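HI1317 (PDB 1JOV) probably interconverts the alpha and beta anomers of D-glucose 6-phosphate. Local coordinates at residues E122-M127 with T138-E143; Q38-I43 with R94-S99; E142-A147 with L255-E260. One frame throughout, in Å; residues are numbered along the deposited sequence. Where two conformers were deposited one is given.

Contact 1. Residues E122-M127 with T138-E143; sequences EAKVSM and THYGEE
The phenol ring of Tyr-140 lies alongside the strand 122-127. At one edge, near the ring plane, sits CB of Lys-124, 3.9 Å from CE2 of Tyr-140. CA of Ala-123 and the carbonyl oxygen of Glu-122 approach the ring obliquely. The ring also makes an edge-to-face pair with Phe-258. The second flat group is the imidazole of His-139, whose ring meets that of Tyr-77 and whose ND1 is hydrogen-bonded to the Tyr-77 hydroxyl. Tyr-140 swings its CG anti to its own carbonyl carbon (chi1 -68°), and this turns the ring back along the neighbouring strand.

The backbones run antiparallel. Lys-124 and Thr-138 form a hydrogen-bonded pair: N of Lys-124 reaches O of Thr-138 at 2.9 Å, and N of Thr-138 reaches O of Lys-124 at 3.0 Å. Ala-123 and His-139 follow as a non-hydrogen-bonded pair. A further bond runs from N of Tyr-140 to O of Glu-122 at 2.8 Å.

On its other side the strand has a classic beta bulge, where Glu-122 and Ala-123 both face Leu-114. Three main-chain bonds thus hold this end of the hairpin, and the Tyr-140 ring adds an apolar contact with Lys-124. The carboxylate of Glu-122 forms a salt bridge with Arg-94, which probably keeps it ionised.

Contact 2. Residues Q38-I43 with R94-S99; sequences QGAQLI and RLWQLS
The methyl of Ala-40 lies over one face of the Trp-96 indole. CB of Ala-40 is 3.7 Å from the centroid of the five-membered ring of Trp-96 and 27° off its normal. This is a CH-pi contact. The methyl is displaced toward the rim, and its nearest ring atom is CD2 of Trp-96, 3.4 Å away. The carbonyl carbon of Gly-39 lies over the same face. N of Gly-39 is 3.5 Å from CD1 of Trp-96. The left-handed backbone at Gly-39 and Ala-40 brings both groups to this face. Trp-96 holds CG opposite its own carbonyl carbon (chi1 -62°), which turns the indole face to Ala-40.

The carbonyl oxygen of Arg-94 is at the edge of the indole, in its plane. It accepts a hydrogen bond from N of Gly-39 at 2.8 Å. CA of Gln-38 makes a longer CH...O contact to the same oxygen at 3.6 Å. Gln-38 and Leu-95 form a single backbone bridge, and CD2 of Leu-95 comes within 4.0 Å of N of Gln-38.

The indole N-H, NE1 of Trp-96, is hydrogen-bonded to O of Ala-91, which fixes the turn of the ring. Val-125 and Phe-137 also touch the ring. Trp-96 thus packs the loop before strand 41-47 against the loop before strand 97-104. The first strand is outermost in the five-stranded sheet, the second in the eight-stranded one, within the galactose mutarotase-like beta-sandwich of the aldose 1-epimerase family.

Contact 3. Residues E142-A147 with L255-E260; sequences EESAQA and LLEFGE
Ala-145 and Leu-256 form an antiparallel hydrogen-bonded pair, where the start of strand 145-154 meets the short strand 255-256. N of Ala-145 bonds to O of Leu-256 at 2.9 Å, and N of Leu-256 bonds to O of Ala-145 at 2.7 Å. Just past this pair the chain makes a type II beta turn from Glu-257 to Glu-260, which leads into strand 261-268. CA of Ser-144 adds a CH...O contact to O of Leu-256.

The side chains pack closely. CB of Ala-147 is 3.4 Å from CD1 of Leu-256, tighter than usual for two carbons. Leu-262 touches both residues. Leu-255 has CG opposite its carbonyl carbon (chi1 -62°), which sets its two methyls against different residues. CD2 of Leu-255 lies 3.7 Å from CG of Gln-146. CD1 is modelled against CB of Ser-144, but the Ser-144 side chain is too close to the Glu-257 carboxylate for its placing to be trusted. Gln-146 carries its amide to N of Phe-80 and O of Ile-252.

The turn is braced by its own last residue. OE1 of Glu-260 takes a hydrogen bond from N of Glu-257 at 2.9 Å; the N-H comes in 41° out of the plane of the carboxylate. The same OE1 forms a salt bridge with NH2 of Arg-251.

Along the chain, contact 2 closes before contact 1 opens, and contact 3 begins on Glu-142 and Glu-143, where contact 1 ends. Centres of contacts 1 and 3 are about 8 Å apart, those of 1 and 2 about 12 Å, and those of 2 and 3 about 19 Å. Contact 1 touches both others. CE of Met-127 lies 3.3 Å from O of Ala-40, and N of Gly-259 probably bonds to O of His-139. Contacts 1 and 2 share the eight-stranded sheet. Contact 2 adds the five-stranded sheet through strand 41-47, contact 3 the seven-stranded one through strand 145-154. Gly-39 and the Ala-147 side chain each lie about 10 to 11 Å from the side chain of His-150, a predicted active-site residue; contact 1 lies away from it.

Contact 1. Residues E122-M127 with T138-E143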
loop_
_atom_site.group_PDB
_atom_site.type_symbol
_atom_site.label_atom_id
_atom_site.label_comp_id
_atom_site.label_asym_id
_atom_site.label_seq_id
_atom_site.Cartn_x
_atom_site.Cartn_y
_atom_site.Cartn_z
ATOM N N GLU A 122 -13.332 -4.105 13.923
ATOM C CA GLU A 122 -13.854 -3.463 12.742
ATOM C C GLU A 122 -13.175 -4.010 11.453
ATOM O O GLU A 122 -13.805 -4.148 10.425
ATOM C CB GLU A 122 -13.694 -1.926 12.842
ATOM C CG GLU A 122 -14.252 -1.225 11.634
ATOM C CD GLU A 122 -14.164 0.302 11.922
ATOM O OE1 GLU A 122 -14.375 0.718 13.130
ATOM O OE2 GLU A 122 -13.846 1.073 11.004
ATOM N N ALA A 123 -11.866 -4.324 11.541
ATOM C CA ALA A 123 -11.116 -4.760 10.341
ATOM C C ALA A 123 -9.844 -5.448 10.812
ATOM O O ALA A 123 -9.377 -5.314 11.966
ATOM C CB ALA A 123 -10.793 -3.558 9.386
ATOM N N LYS A 124 -9.272 -6.180 9.891
ATOM C CA LYS A 124 -8.041 -6.895 10.170
ATOM C C LYS A 124 -7.036 -6.681 9.021
ATOM O O LYS A 124 -7.464 -6.483 7.888
ATOM C CB LYS A 124 -8.350 -8.375 10.377
ATOM C CG LYS A 124 -7.166 -9.252 10.782
ATOM C CD LYS A 124 -7.630 -10.599 11.288
ATOM C CE LYS A 124 -8.391 -11.384 10.226
ATOM N NZ LYS A 124 -8.638 -12.790 10.640
ATOM N N VAL A 125 -5.757 -6.732 9.258
ATOM C CA VAL A 125 -4.785 -6.776 8.154
ATOM C C VAL A 125 -3.788 -7.850 8.496
ATOM O O VAL A 125 -3.267 -7.899 9.618
ATOM C CB VAL A 125 -4.021 -5.448 7.946
ATOM C CG1 VAL A 125 -2.807 -5.669 7.070
ATOM C CG2 VAL A 125 -4.936 -4.389 7.337
ATOM N N SER A 126 -3.504 -8.721 7.520
ATOM C CA SER A 126 -2.412 -9.648 7.754
ATOM C C SER A 126 -1.315 -9.378 6.738
ATOM O O SER A 126 -1.556 -9.019 5.605
ATOM C CB SER A 126 -2.806 -11.156 7.549
ATOM O OG SER A 126 -3.271 -11.389 6.231
ATOM N N MET A 127 -0.086 -9.659 7.129
ATOM C CA MET A 127 1.032 -9.498 6.231
ATOM C C MET A 127 1.927 -10.730 6.360
ATOM O O MET A 127 2.274 -11.065 7.461
ATOM C CB MET A 127 1.875 -8.257 6.591
ATOM C CG MET A 127 0.992 -6.965 6.572
ATOM S SD MET A 127 2.065 -5.545 7.049
ATOM C CE MET A 127 0.790 -4.255 7.158
ATOM N N THR A 138 -9.327 -7.379 5.652
ATOM C CA THR A 138 -10.675 -7.935 5.793
ATOM C C THR A 138 -11.484 -6.956 6.561
ATOM O O THR A 138 -11.080 -6.437 7.633
ATOM C CB THR A 138 -10.659 -9.263 6.611
ATOM O OG1 THR A 138 -9.698 -10.157 5.978
ATOM C CG2 THR A 138 -12.096 -9.928 6.546
ATOM N N HIS A 139 -12.716 -6.850 6.112
ATOM C CA HIS A 139 -13.728 -5.971 6.650
ATOM C C HIS A 139 -14.709 -6.697 7.580
ATOM O O HIS A 139 -15.279 -7.676 7.152
ATOM C CB HIS A 139 -14.506 -5.519 5.391
ATOM C CG HIS A 139 -15.825 -4.889 5.626
ATOM N ND1 HIS A 139 -16.055 -3.863 6.518
ATOM C CD2 HIS A 139 -17.015 -5.121 5.008
ATOM C CE1 HIS A 139 -17.324 -3.484 6.411
ATOM N NE2 HIS A 139 -17.934 -4.272 5.555
ATOM N N TYR A 140 -14.898 -6.186 8.792
ATOM C CA TYR A 140 -15.864 -6.746 9.700
ATOM C C TYR A 140 -16.896 -5.714 10.094
ATOM O O TYR A 140 -17.521 -5.796 11.165
ATOM C CB TYR A 140 -15.163 -7.290 10.945
ATOM C CG TYR A 140 -14.315 -8.519 10.598
ATOM C CD1 TYR A 140 -14.880 -9.698 10.153
ATOM C CD2 TYR A 140 -12.948 -8.456 10.744
ATOM C CE1 TYR A 140 -14.043 -10.782 9.842
ATOM C CE2 TYR A 140 -12.125 -9.503 10.448
ATOM C CZ TYR A 140 -12.655 -10.669 9.986
ATOM O OH TYR A 140 -11.846 -11.734 9.673
ATOM N N GLY A 141 -17.053 -4.722 9.213
ATOM C CA GLY A 141 -17.884 -3.567 9.391
ATOM C C GLY A 141 -19.375 -3.761 9.483
ATOM O O GLY A 141 -19.904 -4.866 9.401
ATOM N N GLU A 142 -20.041 -2.623 9.625
ATOM C CA GLU A 142 -21.487 -2.605 9.792
ATOM C C GLU A 142 -22.212 -2.513 8.506
ATOM O O GLU A 142 -23.345 -2.973 8.384
ATOM C CB GLU A 142 -21.926 -1.463 10.708
ATOM C CG GLU A 142 -21.320 -1.588 12.114
ATOM C CD GLU A 142 -21.658 -0.431 13.042
ATOM O OE1 GLU A 142 -22.412 0.486 12.633
ATOM O OE2 GLU A 142 -21.168 -0.451 14.193
ATOM N N GLU A 143 -21.599 -1.927 7.531
ATOM C CA GLU A 143 -22.243 -1.852 6.247
ATOM C C GLU A 143 -21.283 -2.191 5.144
ATOM O O GLU A 143 -20.077 -2.291 5.324
ATOM C CB GLU A 143 -22.842 -0.468 6.030
ATOM C CG GLU A 143 -24.203 -0.240 6.681
ATOM C CD GLU A 143 -24.744 1.139 6.352
ATOM O OE1 GLU A 143 -24.096 2.135 6.732
ATOM O OE2 GLU A 143 -25.823 1.216 5.703
#

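Contact 2. Residues Q38-I43 with R94-S99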
loop_
_atom_site.group_PDB
_atom_site.type_symbol
_atom_site.label_atom_id
_atom_site.label_comp_id
_atom_site.label_asym_id
_atom_site.label_seq_id
_atom_site.Cartn_x
_atom_site.Cartn_y
_atom_site.Cartn_z
ATOM N N GLN A 38 -0.078 3.099 13.051
ATOM C CA GLN A 38 -1.105 4.006 12.615
ATOM C C GLN A 38 -1.482 3.472 11.206
ATOM O O GLN A 38 -0.645 3.452 10.302
ATOM C CB GLN A 38 -0.700 5.460 12.503
ATOM C CG GLN A 38 -1.771 6.306 11.833
ATOM C CD GLN A 38 -1.371 7.751 11.728
ATOM O OE1 GLN A 38 -1.244 8.429 12.745
ATOM N NE2 GLN A 38 -1.121 8.431 10.622
ATOM N N GLY A 39 -2.709 3.084 11.034
ATOM C CA GLY A 39 -3.215 2.618 9.721
ATOM C C GLY A 39 -2.700 1.192 9.362
ATOM O O GLY A 39 -2.846 0.804 8.170
ATOM N N ALA A 40 -2.129 0.469 10.316
ATOM C CA ALA A 40 -1.513 -0.852 10.021
ATOM C C ALA A 40 -0.816 -0.724 8.677
ATOM O O ALA A 40 -1.063 -1.545 7.743
ATOM C CB ALA A 40 -2.643 -1.920 9.961
ATOM N N GLN A 41 0.056 0.272 8.519
ATOM C CA GLN A 41 0.536 0.634 7.219
ATOM C C GLN A 41 1.943 0.161 6.895
ATOM O O GLN A 41 2.923 0.613 7.501
ATOM C CB GLN A 41 0.428 2.148 7.023
ATOM C CG GLN A 41 0.642 2.623 5.656
ATOM C CD GLN A 41 0.172 4.071 5.526
ATOM O OE1 GLN A 41 -0.777 4.513 6.165
ATOM N NE2 GLN A 41 0.840 4.779 4.569
ATOM N N LEU A 42 2.084 -0.896 6.103
ATOM C CA LEU A 42 3.439 -1.294 5.673
ATOM C C LEU A 42 4.129 -0.097 4.935
ATOM O O LEU A 42 3.533 0.470 3.982
ATOM C CB LEU A 42 3.231 -2.451 4.689
ATOM C CG LEU A 42 4.536 -3.073 4.148
ATOM C CD1 LEU A 42 5.548 -3.684 5.181
ATOM C CD2 LEU A 42 4.138 -4.158 3.108
ATOM N N ILE A 43 5.225 0.416 5.497
ATOM C CA ILE A 43 5.948 1.473 4.795
ATOM C C ILE A 43 7.291 1.178 4.163
ATOM O O ILE A 43 7.831 2.042 3.446
ATOM C CB ILE A 43 6.044 2.695 5.766
ATOM C CG1 ILE A 43 6.634 2.274 7.110
ATOM C CG2 ILE A 43 4.612 3.214 5.939
ATOM C CD1 ILE A 43 7.083 3.466 7.989
ATOM N N ARG A 94 -6.015 6.007 12.157
ATOM C CA ARG A 94 -6.363 5.434 13.438
ATOM C C ARG A 94 -5.292 4.347 13.816
ATOM O O ARG A 94 -4.646 3.844 12.943
ATOM C CB ARG A 94 -7.713 4.758 13.404
ATOM C CG ARG A 94 -8.874 5.758 13.206
ATOM C CD ARG A 94 -10.265 5.161 12.692
ATOM N NE ARG A 94 -10.761 4.098 13.546
ATOM C CZ ARG A 94 -11.720 3.247 13.206
ATOM N NH1 ARG A 94 -12.295 3.323 11.994
ATOM N NH2 ARG A 94 -12.100 2.296 14.089
ATOM N N LEU A 95 -4.996 4.224 15.087
ATOM C CA LEU A 95 -3.999 3.281 15.556
ATOM C C LEU A 95 -4.657 1.898 15.514
ATOM O O LEU A 95 -5.745 1.689 16.056
ATOM C CB LEU A 95 -3.664 3.480 17.075
ATOM C CG LEU A 95 -2.642 4.573 17.130
ATOM C CD1 LEU A 95 -2.556 5.140 18.580
ATOM C CD2 LEU A 95 -1.358 3.986 16.715
ATOM N N TRP A 96 -3.936 0.979 14.920
ATOM C CA TRP A 96 -4.282 -0.457 15.004
ATOM C C TRP A 96 -3.402 -1.161 16.067
ATOM O O TRP A 96 -2.312 -0.636 16.418
ATOM C CB TRP A 96 -4.048 -1.082 13.648
ATOM C CG TRP A 96 -4.888 -0.534 12.521
ATOM C CD1 TRP A 96 -5.082 0.809 12.088
ATOM C CD2 TRP A 96 -5.571 -1.356 11.544
ATOM N NE1 TRP A 96 -5.893 0.806 10.986
ATOM C CE2 TRP A 96 -6.204 -0.512 10.646
ATOM C CE3 TRP A 96 -5.759 -2.731 11.424
ATOM C CZ2 TRP A 96 -6.900 -0.969 9.534
ATOM C CZ3 TRP A 96 -6.507 -3.245 10.329
ATOM C CH2 TRP A 96 -7.130 -2.342 9.415
ATOM N N GLN A 97 -3.779 -2.374 16.443
ATOM C CA GLN A 97 -2.984 -3.152 17.369
ATOM C C GLN A 97 -2.370 -4.356 16.655
ATOM O O GLN A 97 -2.955 -4.925 15.768
ATOM C CB GLN A 97 -3.856 -3.657 18.505
ATOM C CG GLN A 97 -4.222 -2.544 19.536
ATOM C CD GLN A 97 -5.173 -1.532 18.954
ATOM O OE1 GLN A 97 -4.956 -0.272 19.076
ATOM N NE2 GLN A 97 -6.235 -2.005 18.316
ATOM N N LEU A 98 -1.155 -4.745 17.084
ATOM C CA LEU A 98 -0.507 -5.972 16.572
ATOM C C LEU A 98 -1.122 -7.110 17.405
ATOM O O LEU A 98 -0.920 -7.189 18.647
ATOM C CB LEU A 98 0.973 -5.891 16.841
ATOM C CG LEU A 98 1.750 -7.167 16.484
ATOM C CD1 LEU A 98 1.865 -7.382 14.980
ATOM C CD2 LEU A 98 3.173 -7.060 17.094
ATOM N N SER A 99 -1.959 -7.938 16.782
ATOM C CA SER A 99 -2.662 -8.967 17.533
ATOM C C SER A 99 -1.987 -10.325 17.438
ATOM O O SER A 99 -2.270 -11.242 18.198
ATOM C CB SER A 99 -4.073 -9.026 16.955
ATOM O OG SER A 99 -4.028 -9.115 15.588
#

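Contact 3. Residues E142-A147 with L255-E260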
loop_
_atom_site.group_PDB
_atom_site.type_symbol
_atom_site.label_atom_id
_atom_site.label_comp_id
_atom_site.label_asym_id
_atom_site.label_seq_id
_atom_site.Cartn_x
_atom_site.Cartn_y
_atom_site.Cartn_z
ATOM N N GLU A 142 -20.041 -2.623 9.625
ATOM C CA GLU A 142 -21.487 -2.605 9.792
ATOM C C GLU A 142 -22.212 -2.513 8.506
ATOM O O GLU A 142 -23.345 -2.973 8.384
ATOM C CB GLU A 142 -21.926 -1.463 10.708
ATOM C CG GLU A 142 -21.320 -1.588 12.114
ATOM C CD GLU A 142 -21.658 -0.431 13.042
ATOM O OE1 GLU A 142 -22.412 0.486 12.633
ATOM O OE2 GLU A 142 -21.168 -0.451 14.193
ATOM N N GLU A 143 -21.599 -1.927 7.531
ATOM C CA GLU A 143 -22.243 -1.852 6.247
ATOM C C GLU A 143 -21.283 -2.191 5.144
ATOM O O GLU A 143 -20.077 -2.291 5.324
ATOM C CB GLU A 143 -22.842 -0.468 6.030
ATOM C CG GLU A 143 -24.203 -0.240 6.681
ATOM C CD GLU A 143 -24.744 1.139 6.352
ATOM O OE1 GLU A 143 -24.096 2.135 6.732
ATOM O OE2 GLU A 143 -25.823 1.216 5.703
ATOM N N SER A 144 -21.844 -2.314 3.969
ATOM C CA SER A 144 -21.007 -2.554 2.818
ATOM C C SER A 144 -19.977 -1.454 2.758
ATOM O O SER A 144 -20.254 -0.309 3.094
ATOM C CB SER A 144 -21.820 -2.618 1.528
ATOM O OG SER A 144 -23.111 -3.150 1.777
ATOM N N ALA A 145 -18.798 -1.783 2.337
ATOM C CA ALA A 145 -17.701 -0.823 2.301
ATOM C C ALA A 145 -16.857 -0.868 1.049
ATOM O O ALA A 145 -16.775 -1.908 0.364
ATOM C CB ALA A 145 -16.801 -1.017 3.500
ATOM N N GLN A 146 -16.194 0.234 0.767
ATOM C CA GLN A 146 -15.137 0.245 -0.232
ATOM C C GLN A 146 -13.809 0.088 0.486
ATOM O O GLN A 146 -13.688 0.430 1.654
ATOM C CB GLN A 146 -15.123 1.584 -0.937
ATOM C CG GLN A 146 -16.421 1.980 -1.655
ATOM C CD GLN A 146 -16.283 3.388 -2.239
ATOM O OE1 GLN A 146 -16.213 4.379 -1.465
ATOM N NE2 GLN A 146 -16.376 3.511 -3.565
ATOM N N ALA A 147 -12.803 -0.447 -0.214
ATOM C CA ALA A 147 -11.486 -0.490 0.389
ATOM C C ALA A 147 -10.468 -0.470 -0.706
ATOM O O ALA A 147 -10.731 -0.802 -1.903
ATOM C CB ALA A 147 -11.359 -1.732 1.205
ATOM N N LEU A 255 -18.727 -3.570 -3.765
ATOM C CA LEU A 255 -18.477 -3.356 -2.305
ATOM C C LEU A 255 -18.024 -4.579 -1.579
ATOM O O LEU A 255 -18.173 -5.717 -2.105
ATOM C CB LEU A 255 -19.717 -2.829 -1.661
ATOM C CG LEU A 255 -20.203 -1.464 -2.179
ATOM C CD1 LEU A 255 -21.395 -0.899 -1.332
ATOM C CD2 LEU A 255 -19.092 -0.474 -2.251
ATOM N N LEU A 256 -17.450 -4.388 -0.360
ATOM C CA LEU A 256 -17.080 -5.507 0.497
ATOM C C LEU A 256 -18.132 -5.694 1.533
ATOM O O LEU A 256 -18.584 -4.699 2.166
ATOM C CB LEU A 256 -15.800 -5.199 1.278
ATOM C CG LEU A 256 -14.579 -5.240 0.428
ATOM C CD1 LEU A 256 -13.377 -4.503 1.158
ATOM C CD2 LEU A 256 -14.096 -6.677 0.157
ATOM N N GLU A 257 -18.533 -6.949 1.778
ATOM C CA GLU A 257 -19.466 -7.246 2.807
ATOM C C GLU A 257 -18.701 -7.866 4.005
ATOM O O GLU A 257 -17.539 -8.286 3.853
ATOM C CB GLU A 257 -20.620 -8.160 2.293
ATOM C CG GLU A 257 -21.653 -7.479 1.412
ATOM C CD GLU A 257 -22.350 -6.255 2.017
ATOM O OE1 GLU A 257 -22.776 -6.252 3.191
ATOM O OE2 GLU A 257 -22.522 -5.275 1.274
ATOM N N PHE A 258 -19.422 -8.035 5.116
ATOM C CA PHE A 258 -18.810 -8.504 6.347
ATOM C C PHE A 258 -17.964 -9.763 6.060
ATOM O O PHE A 258 -18.468 -10.643 5.400
ATOM C CB PHE A 258 -19.899 -8.797 7.342
ATOM C CG PHE A 258 -19.415 -9.194 8.669
ATOM C CD1 PHE A 258 -19.156 -10.539 8.936
ATOM C CD2 PHE A 258 -19.235 -8.241 9.732
ATOM C CE1 PHE A 258 -18.712 -10.968 10.192
ATOM C CE2 PHE A 258 -18.773 -8.735 10.974
ATOM C CZ PHE A 258 -18.518 -10.078 11.197
ATOM N N GLY A 259 -16.705 -9.831 6.484
ATOM C CA GLY A 259 -15.863 -11.004 6.297
ATOM C C GLY A 259 -15.221 -11.211 4.978
ATOM O O GLY A 259 -14.355 -12.097 4.876
ATOM N N GLU A 260 -15.492 -10.349 3.989
ATOM C CA GLU A 260 -14.831 -10.435 2.710
ATOM C C GLU A 260 -13.465 -9.762 2.748
ATOM O O GLU A 260 -13.269 -8.810 3.491
ATOM C CB GLU A 260 -15.659 -9.853 1.609
ATOM C CG GLU A 260 -17.019 -10.600 1.414
ATOM C CD GLU A 260 -17.765 -10.154 0.175
ATOM O OE1 GLU A 260 -17.778 -8.958 -0.153
ATOM O OE2 GLU A 260 -18.315 -10.990 -0.531
#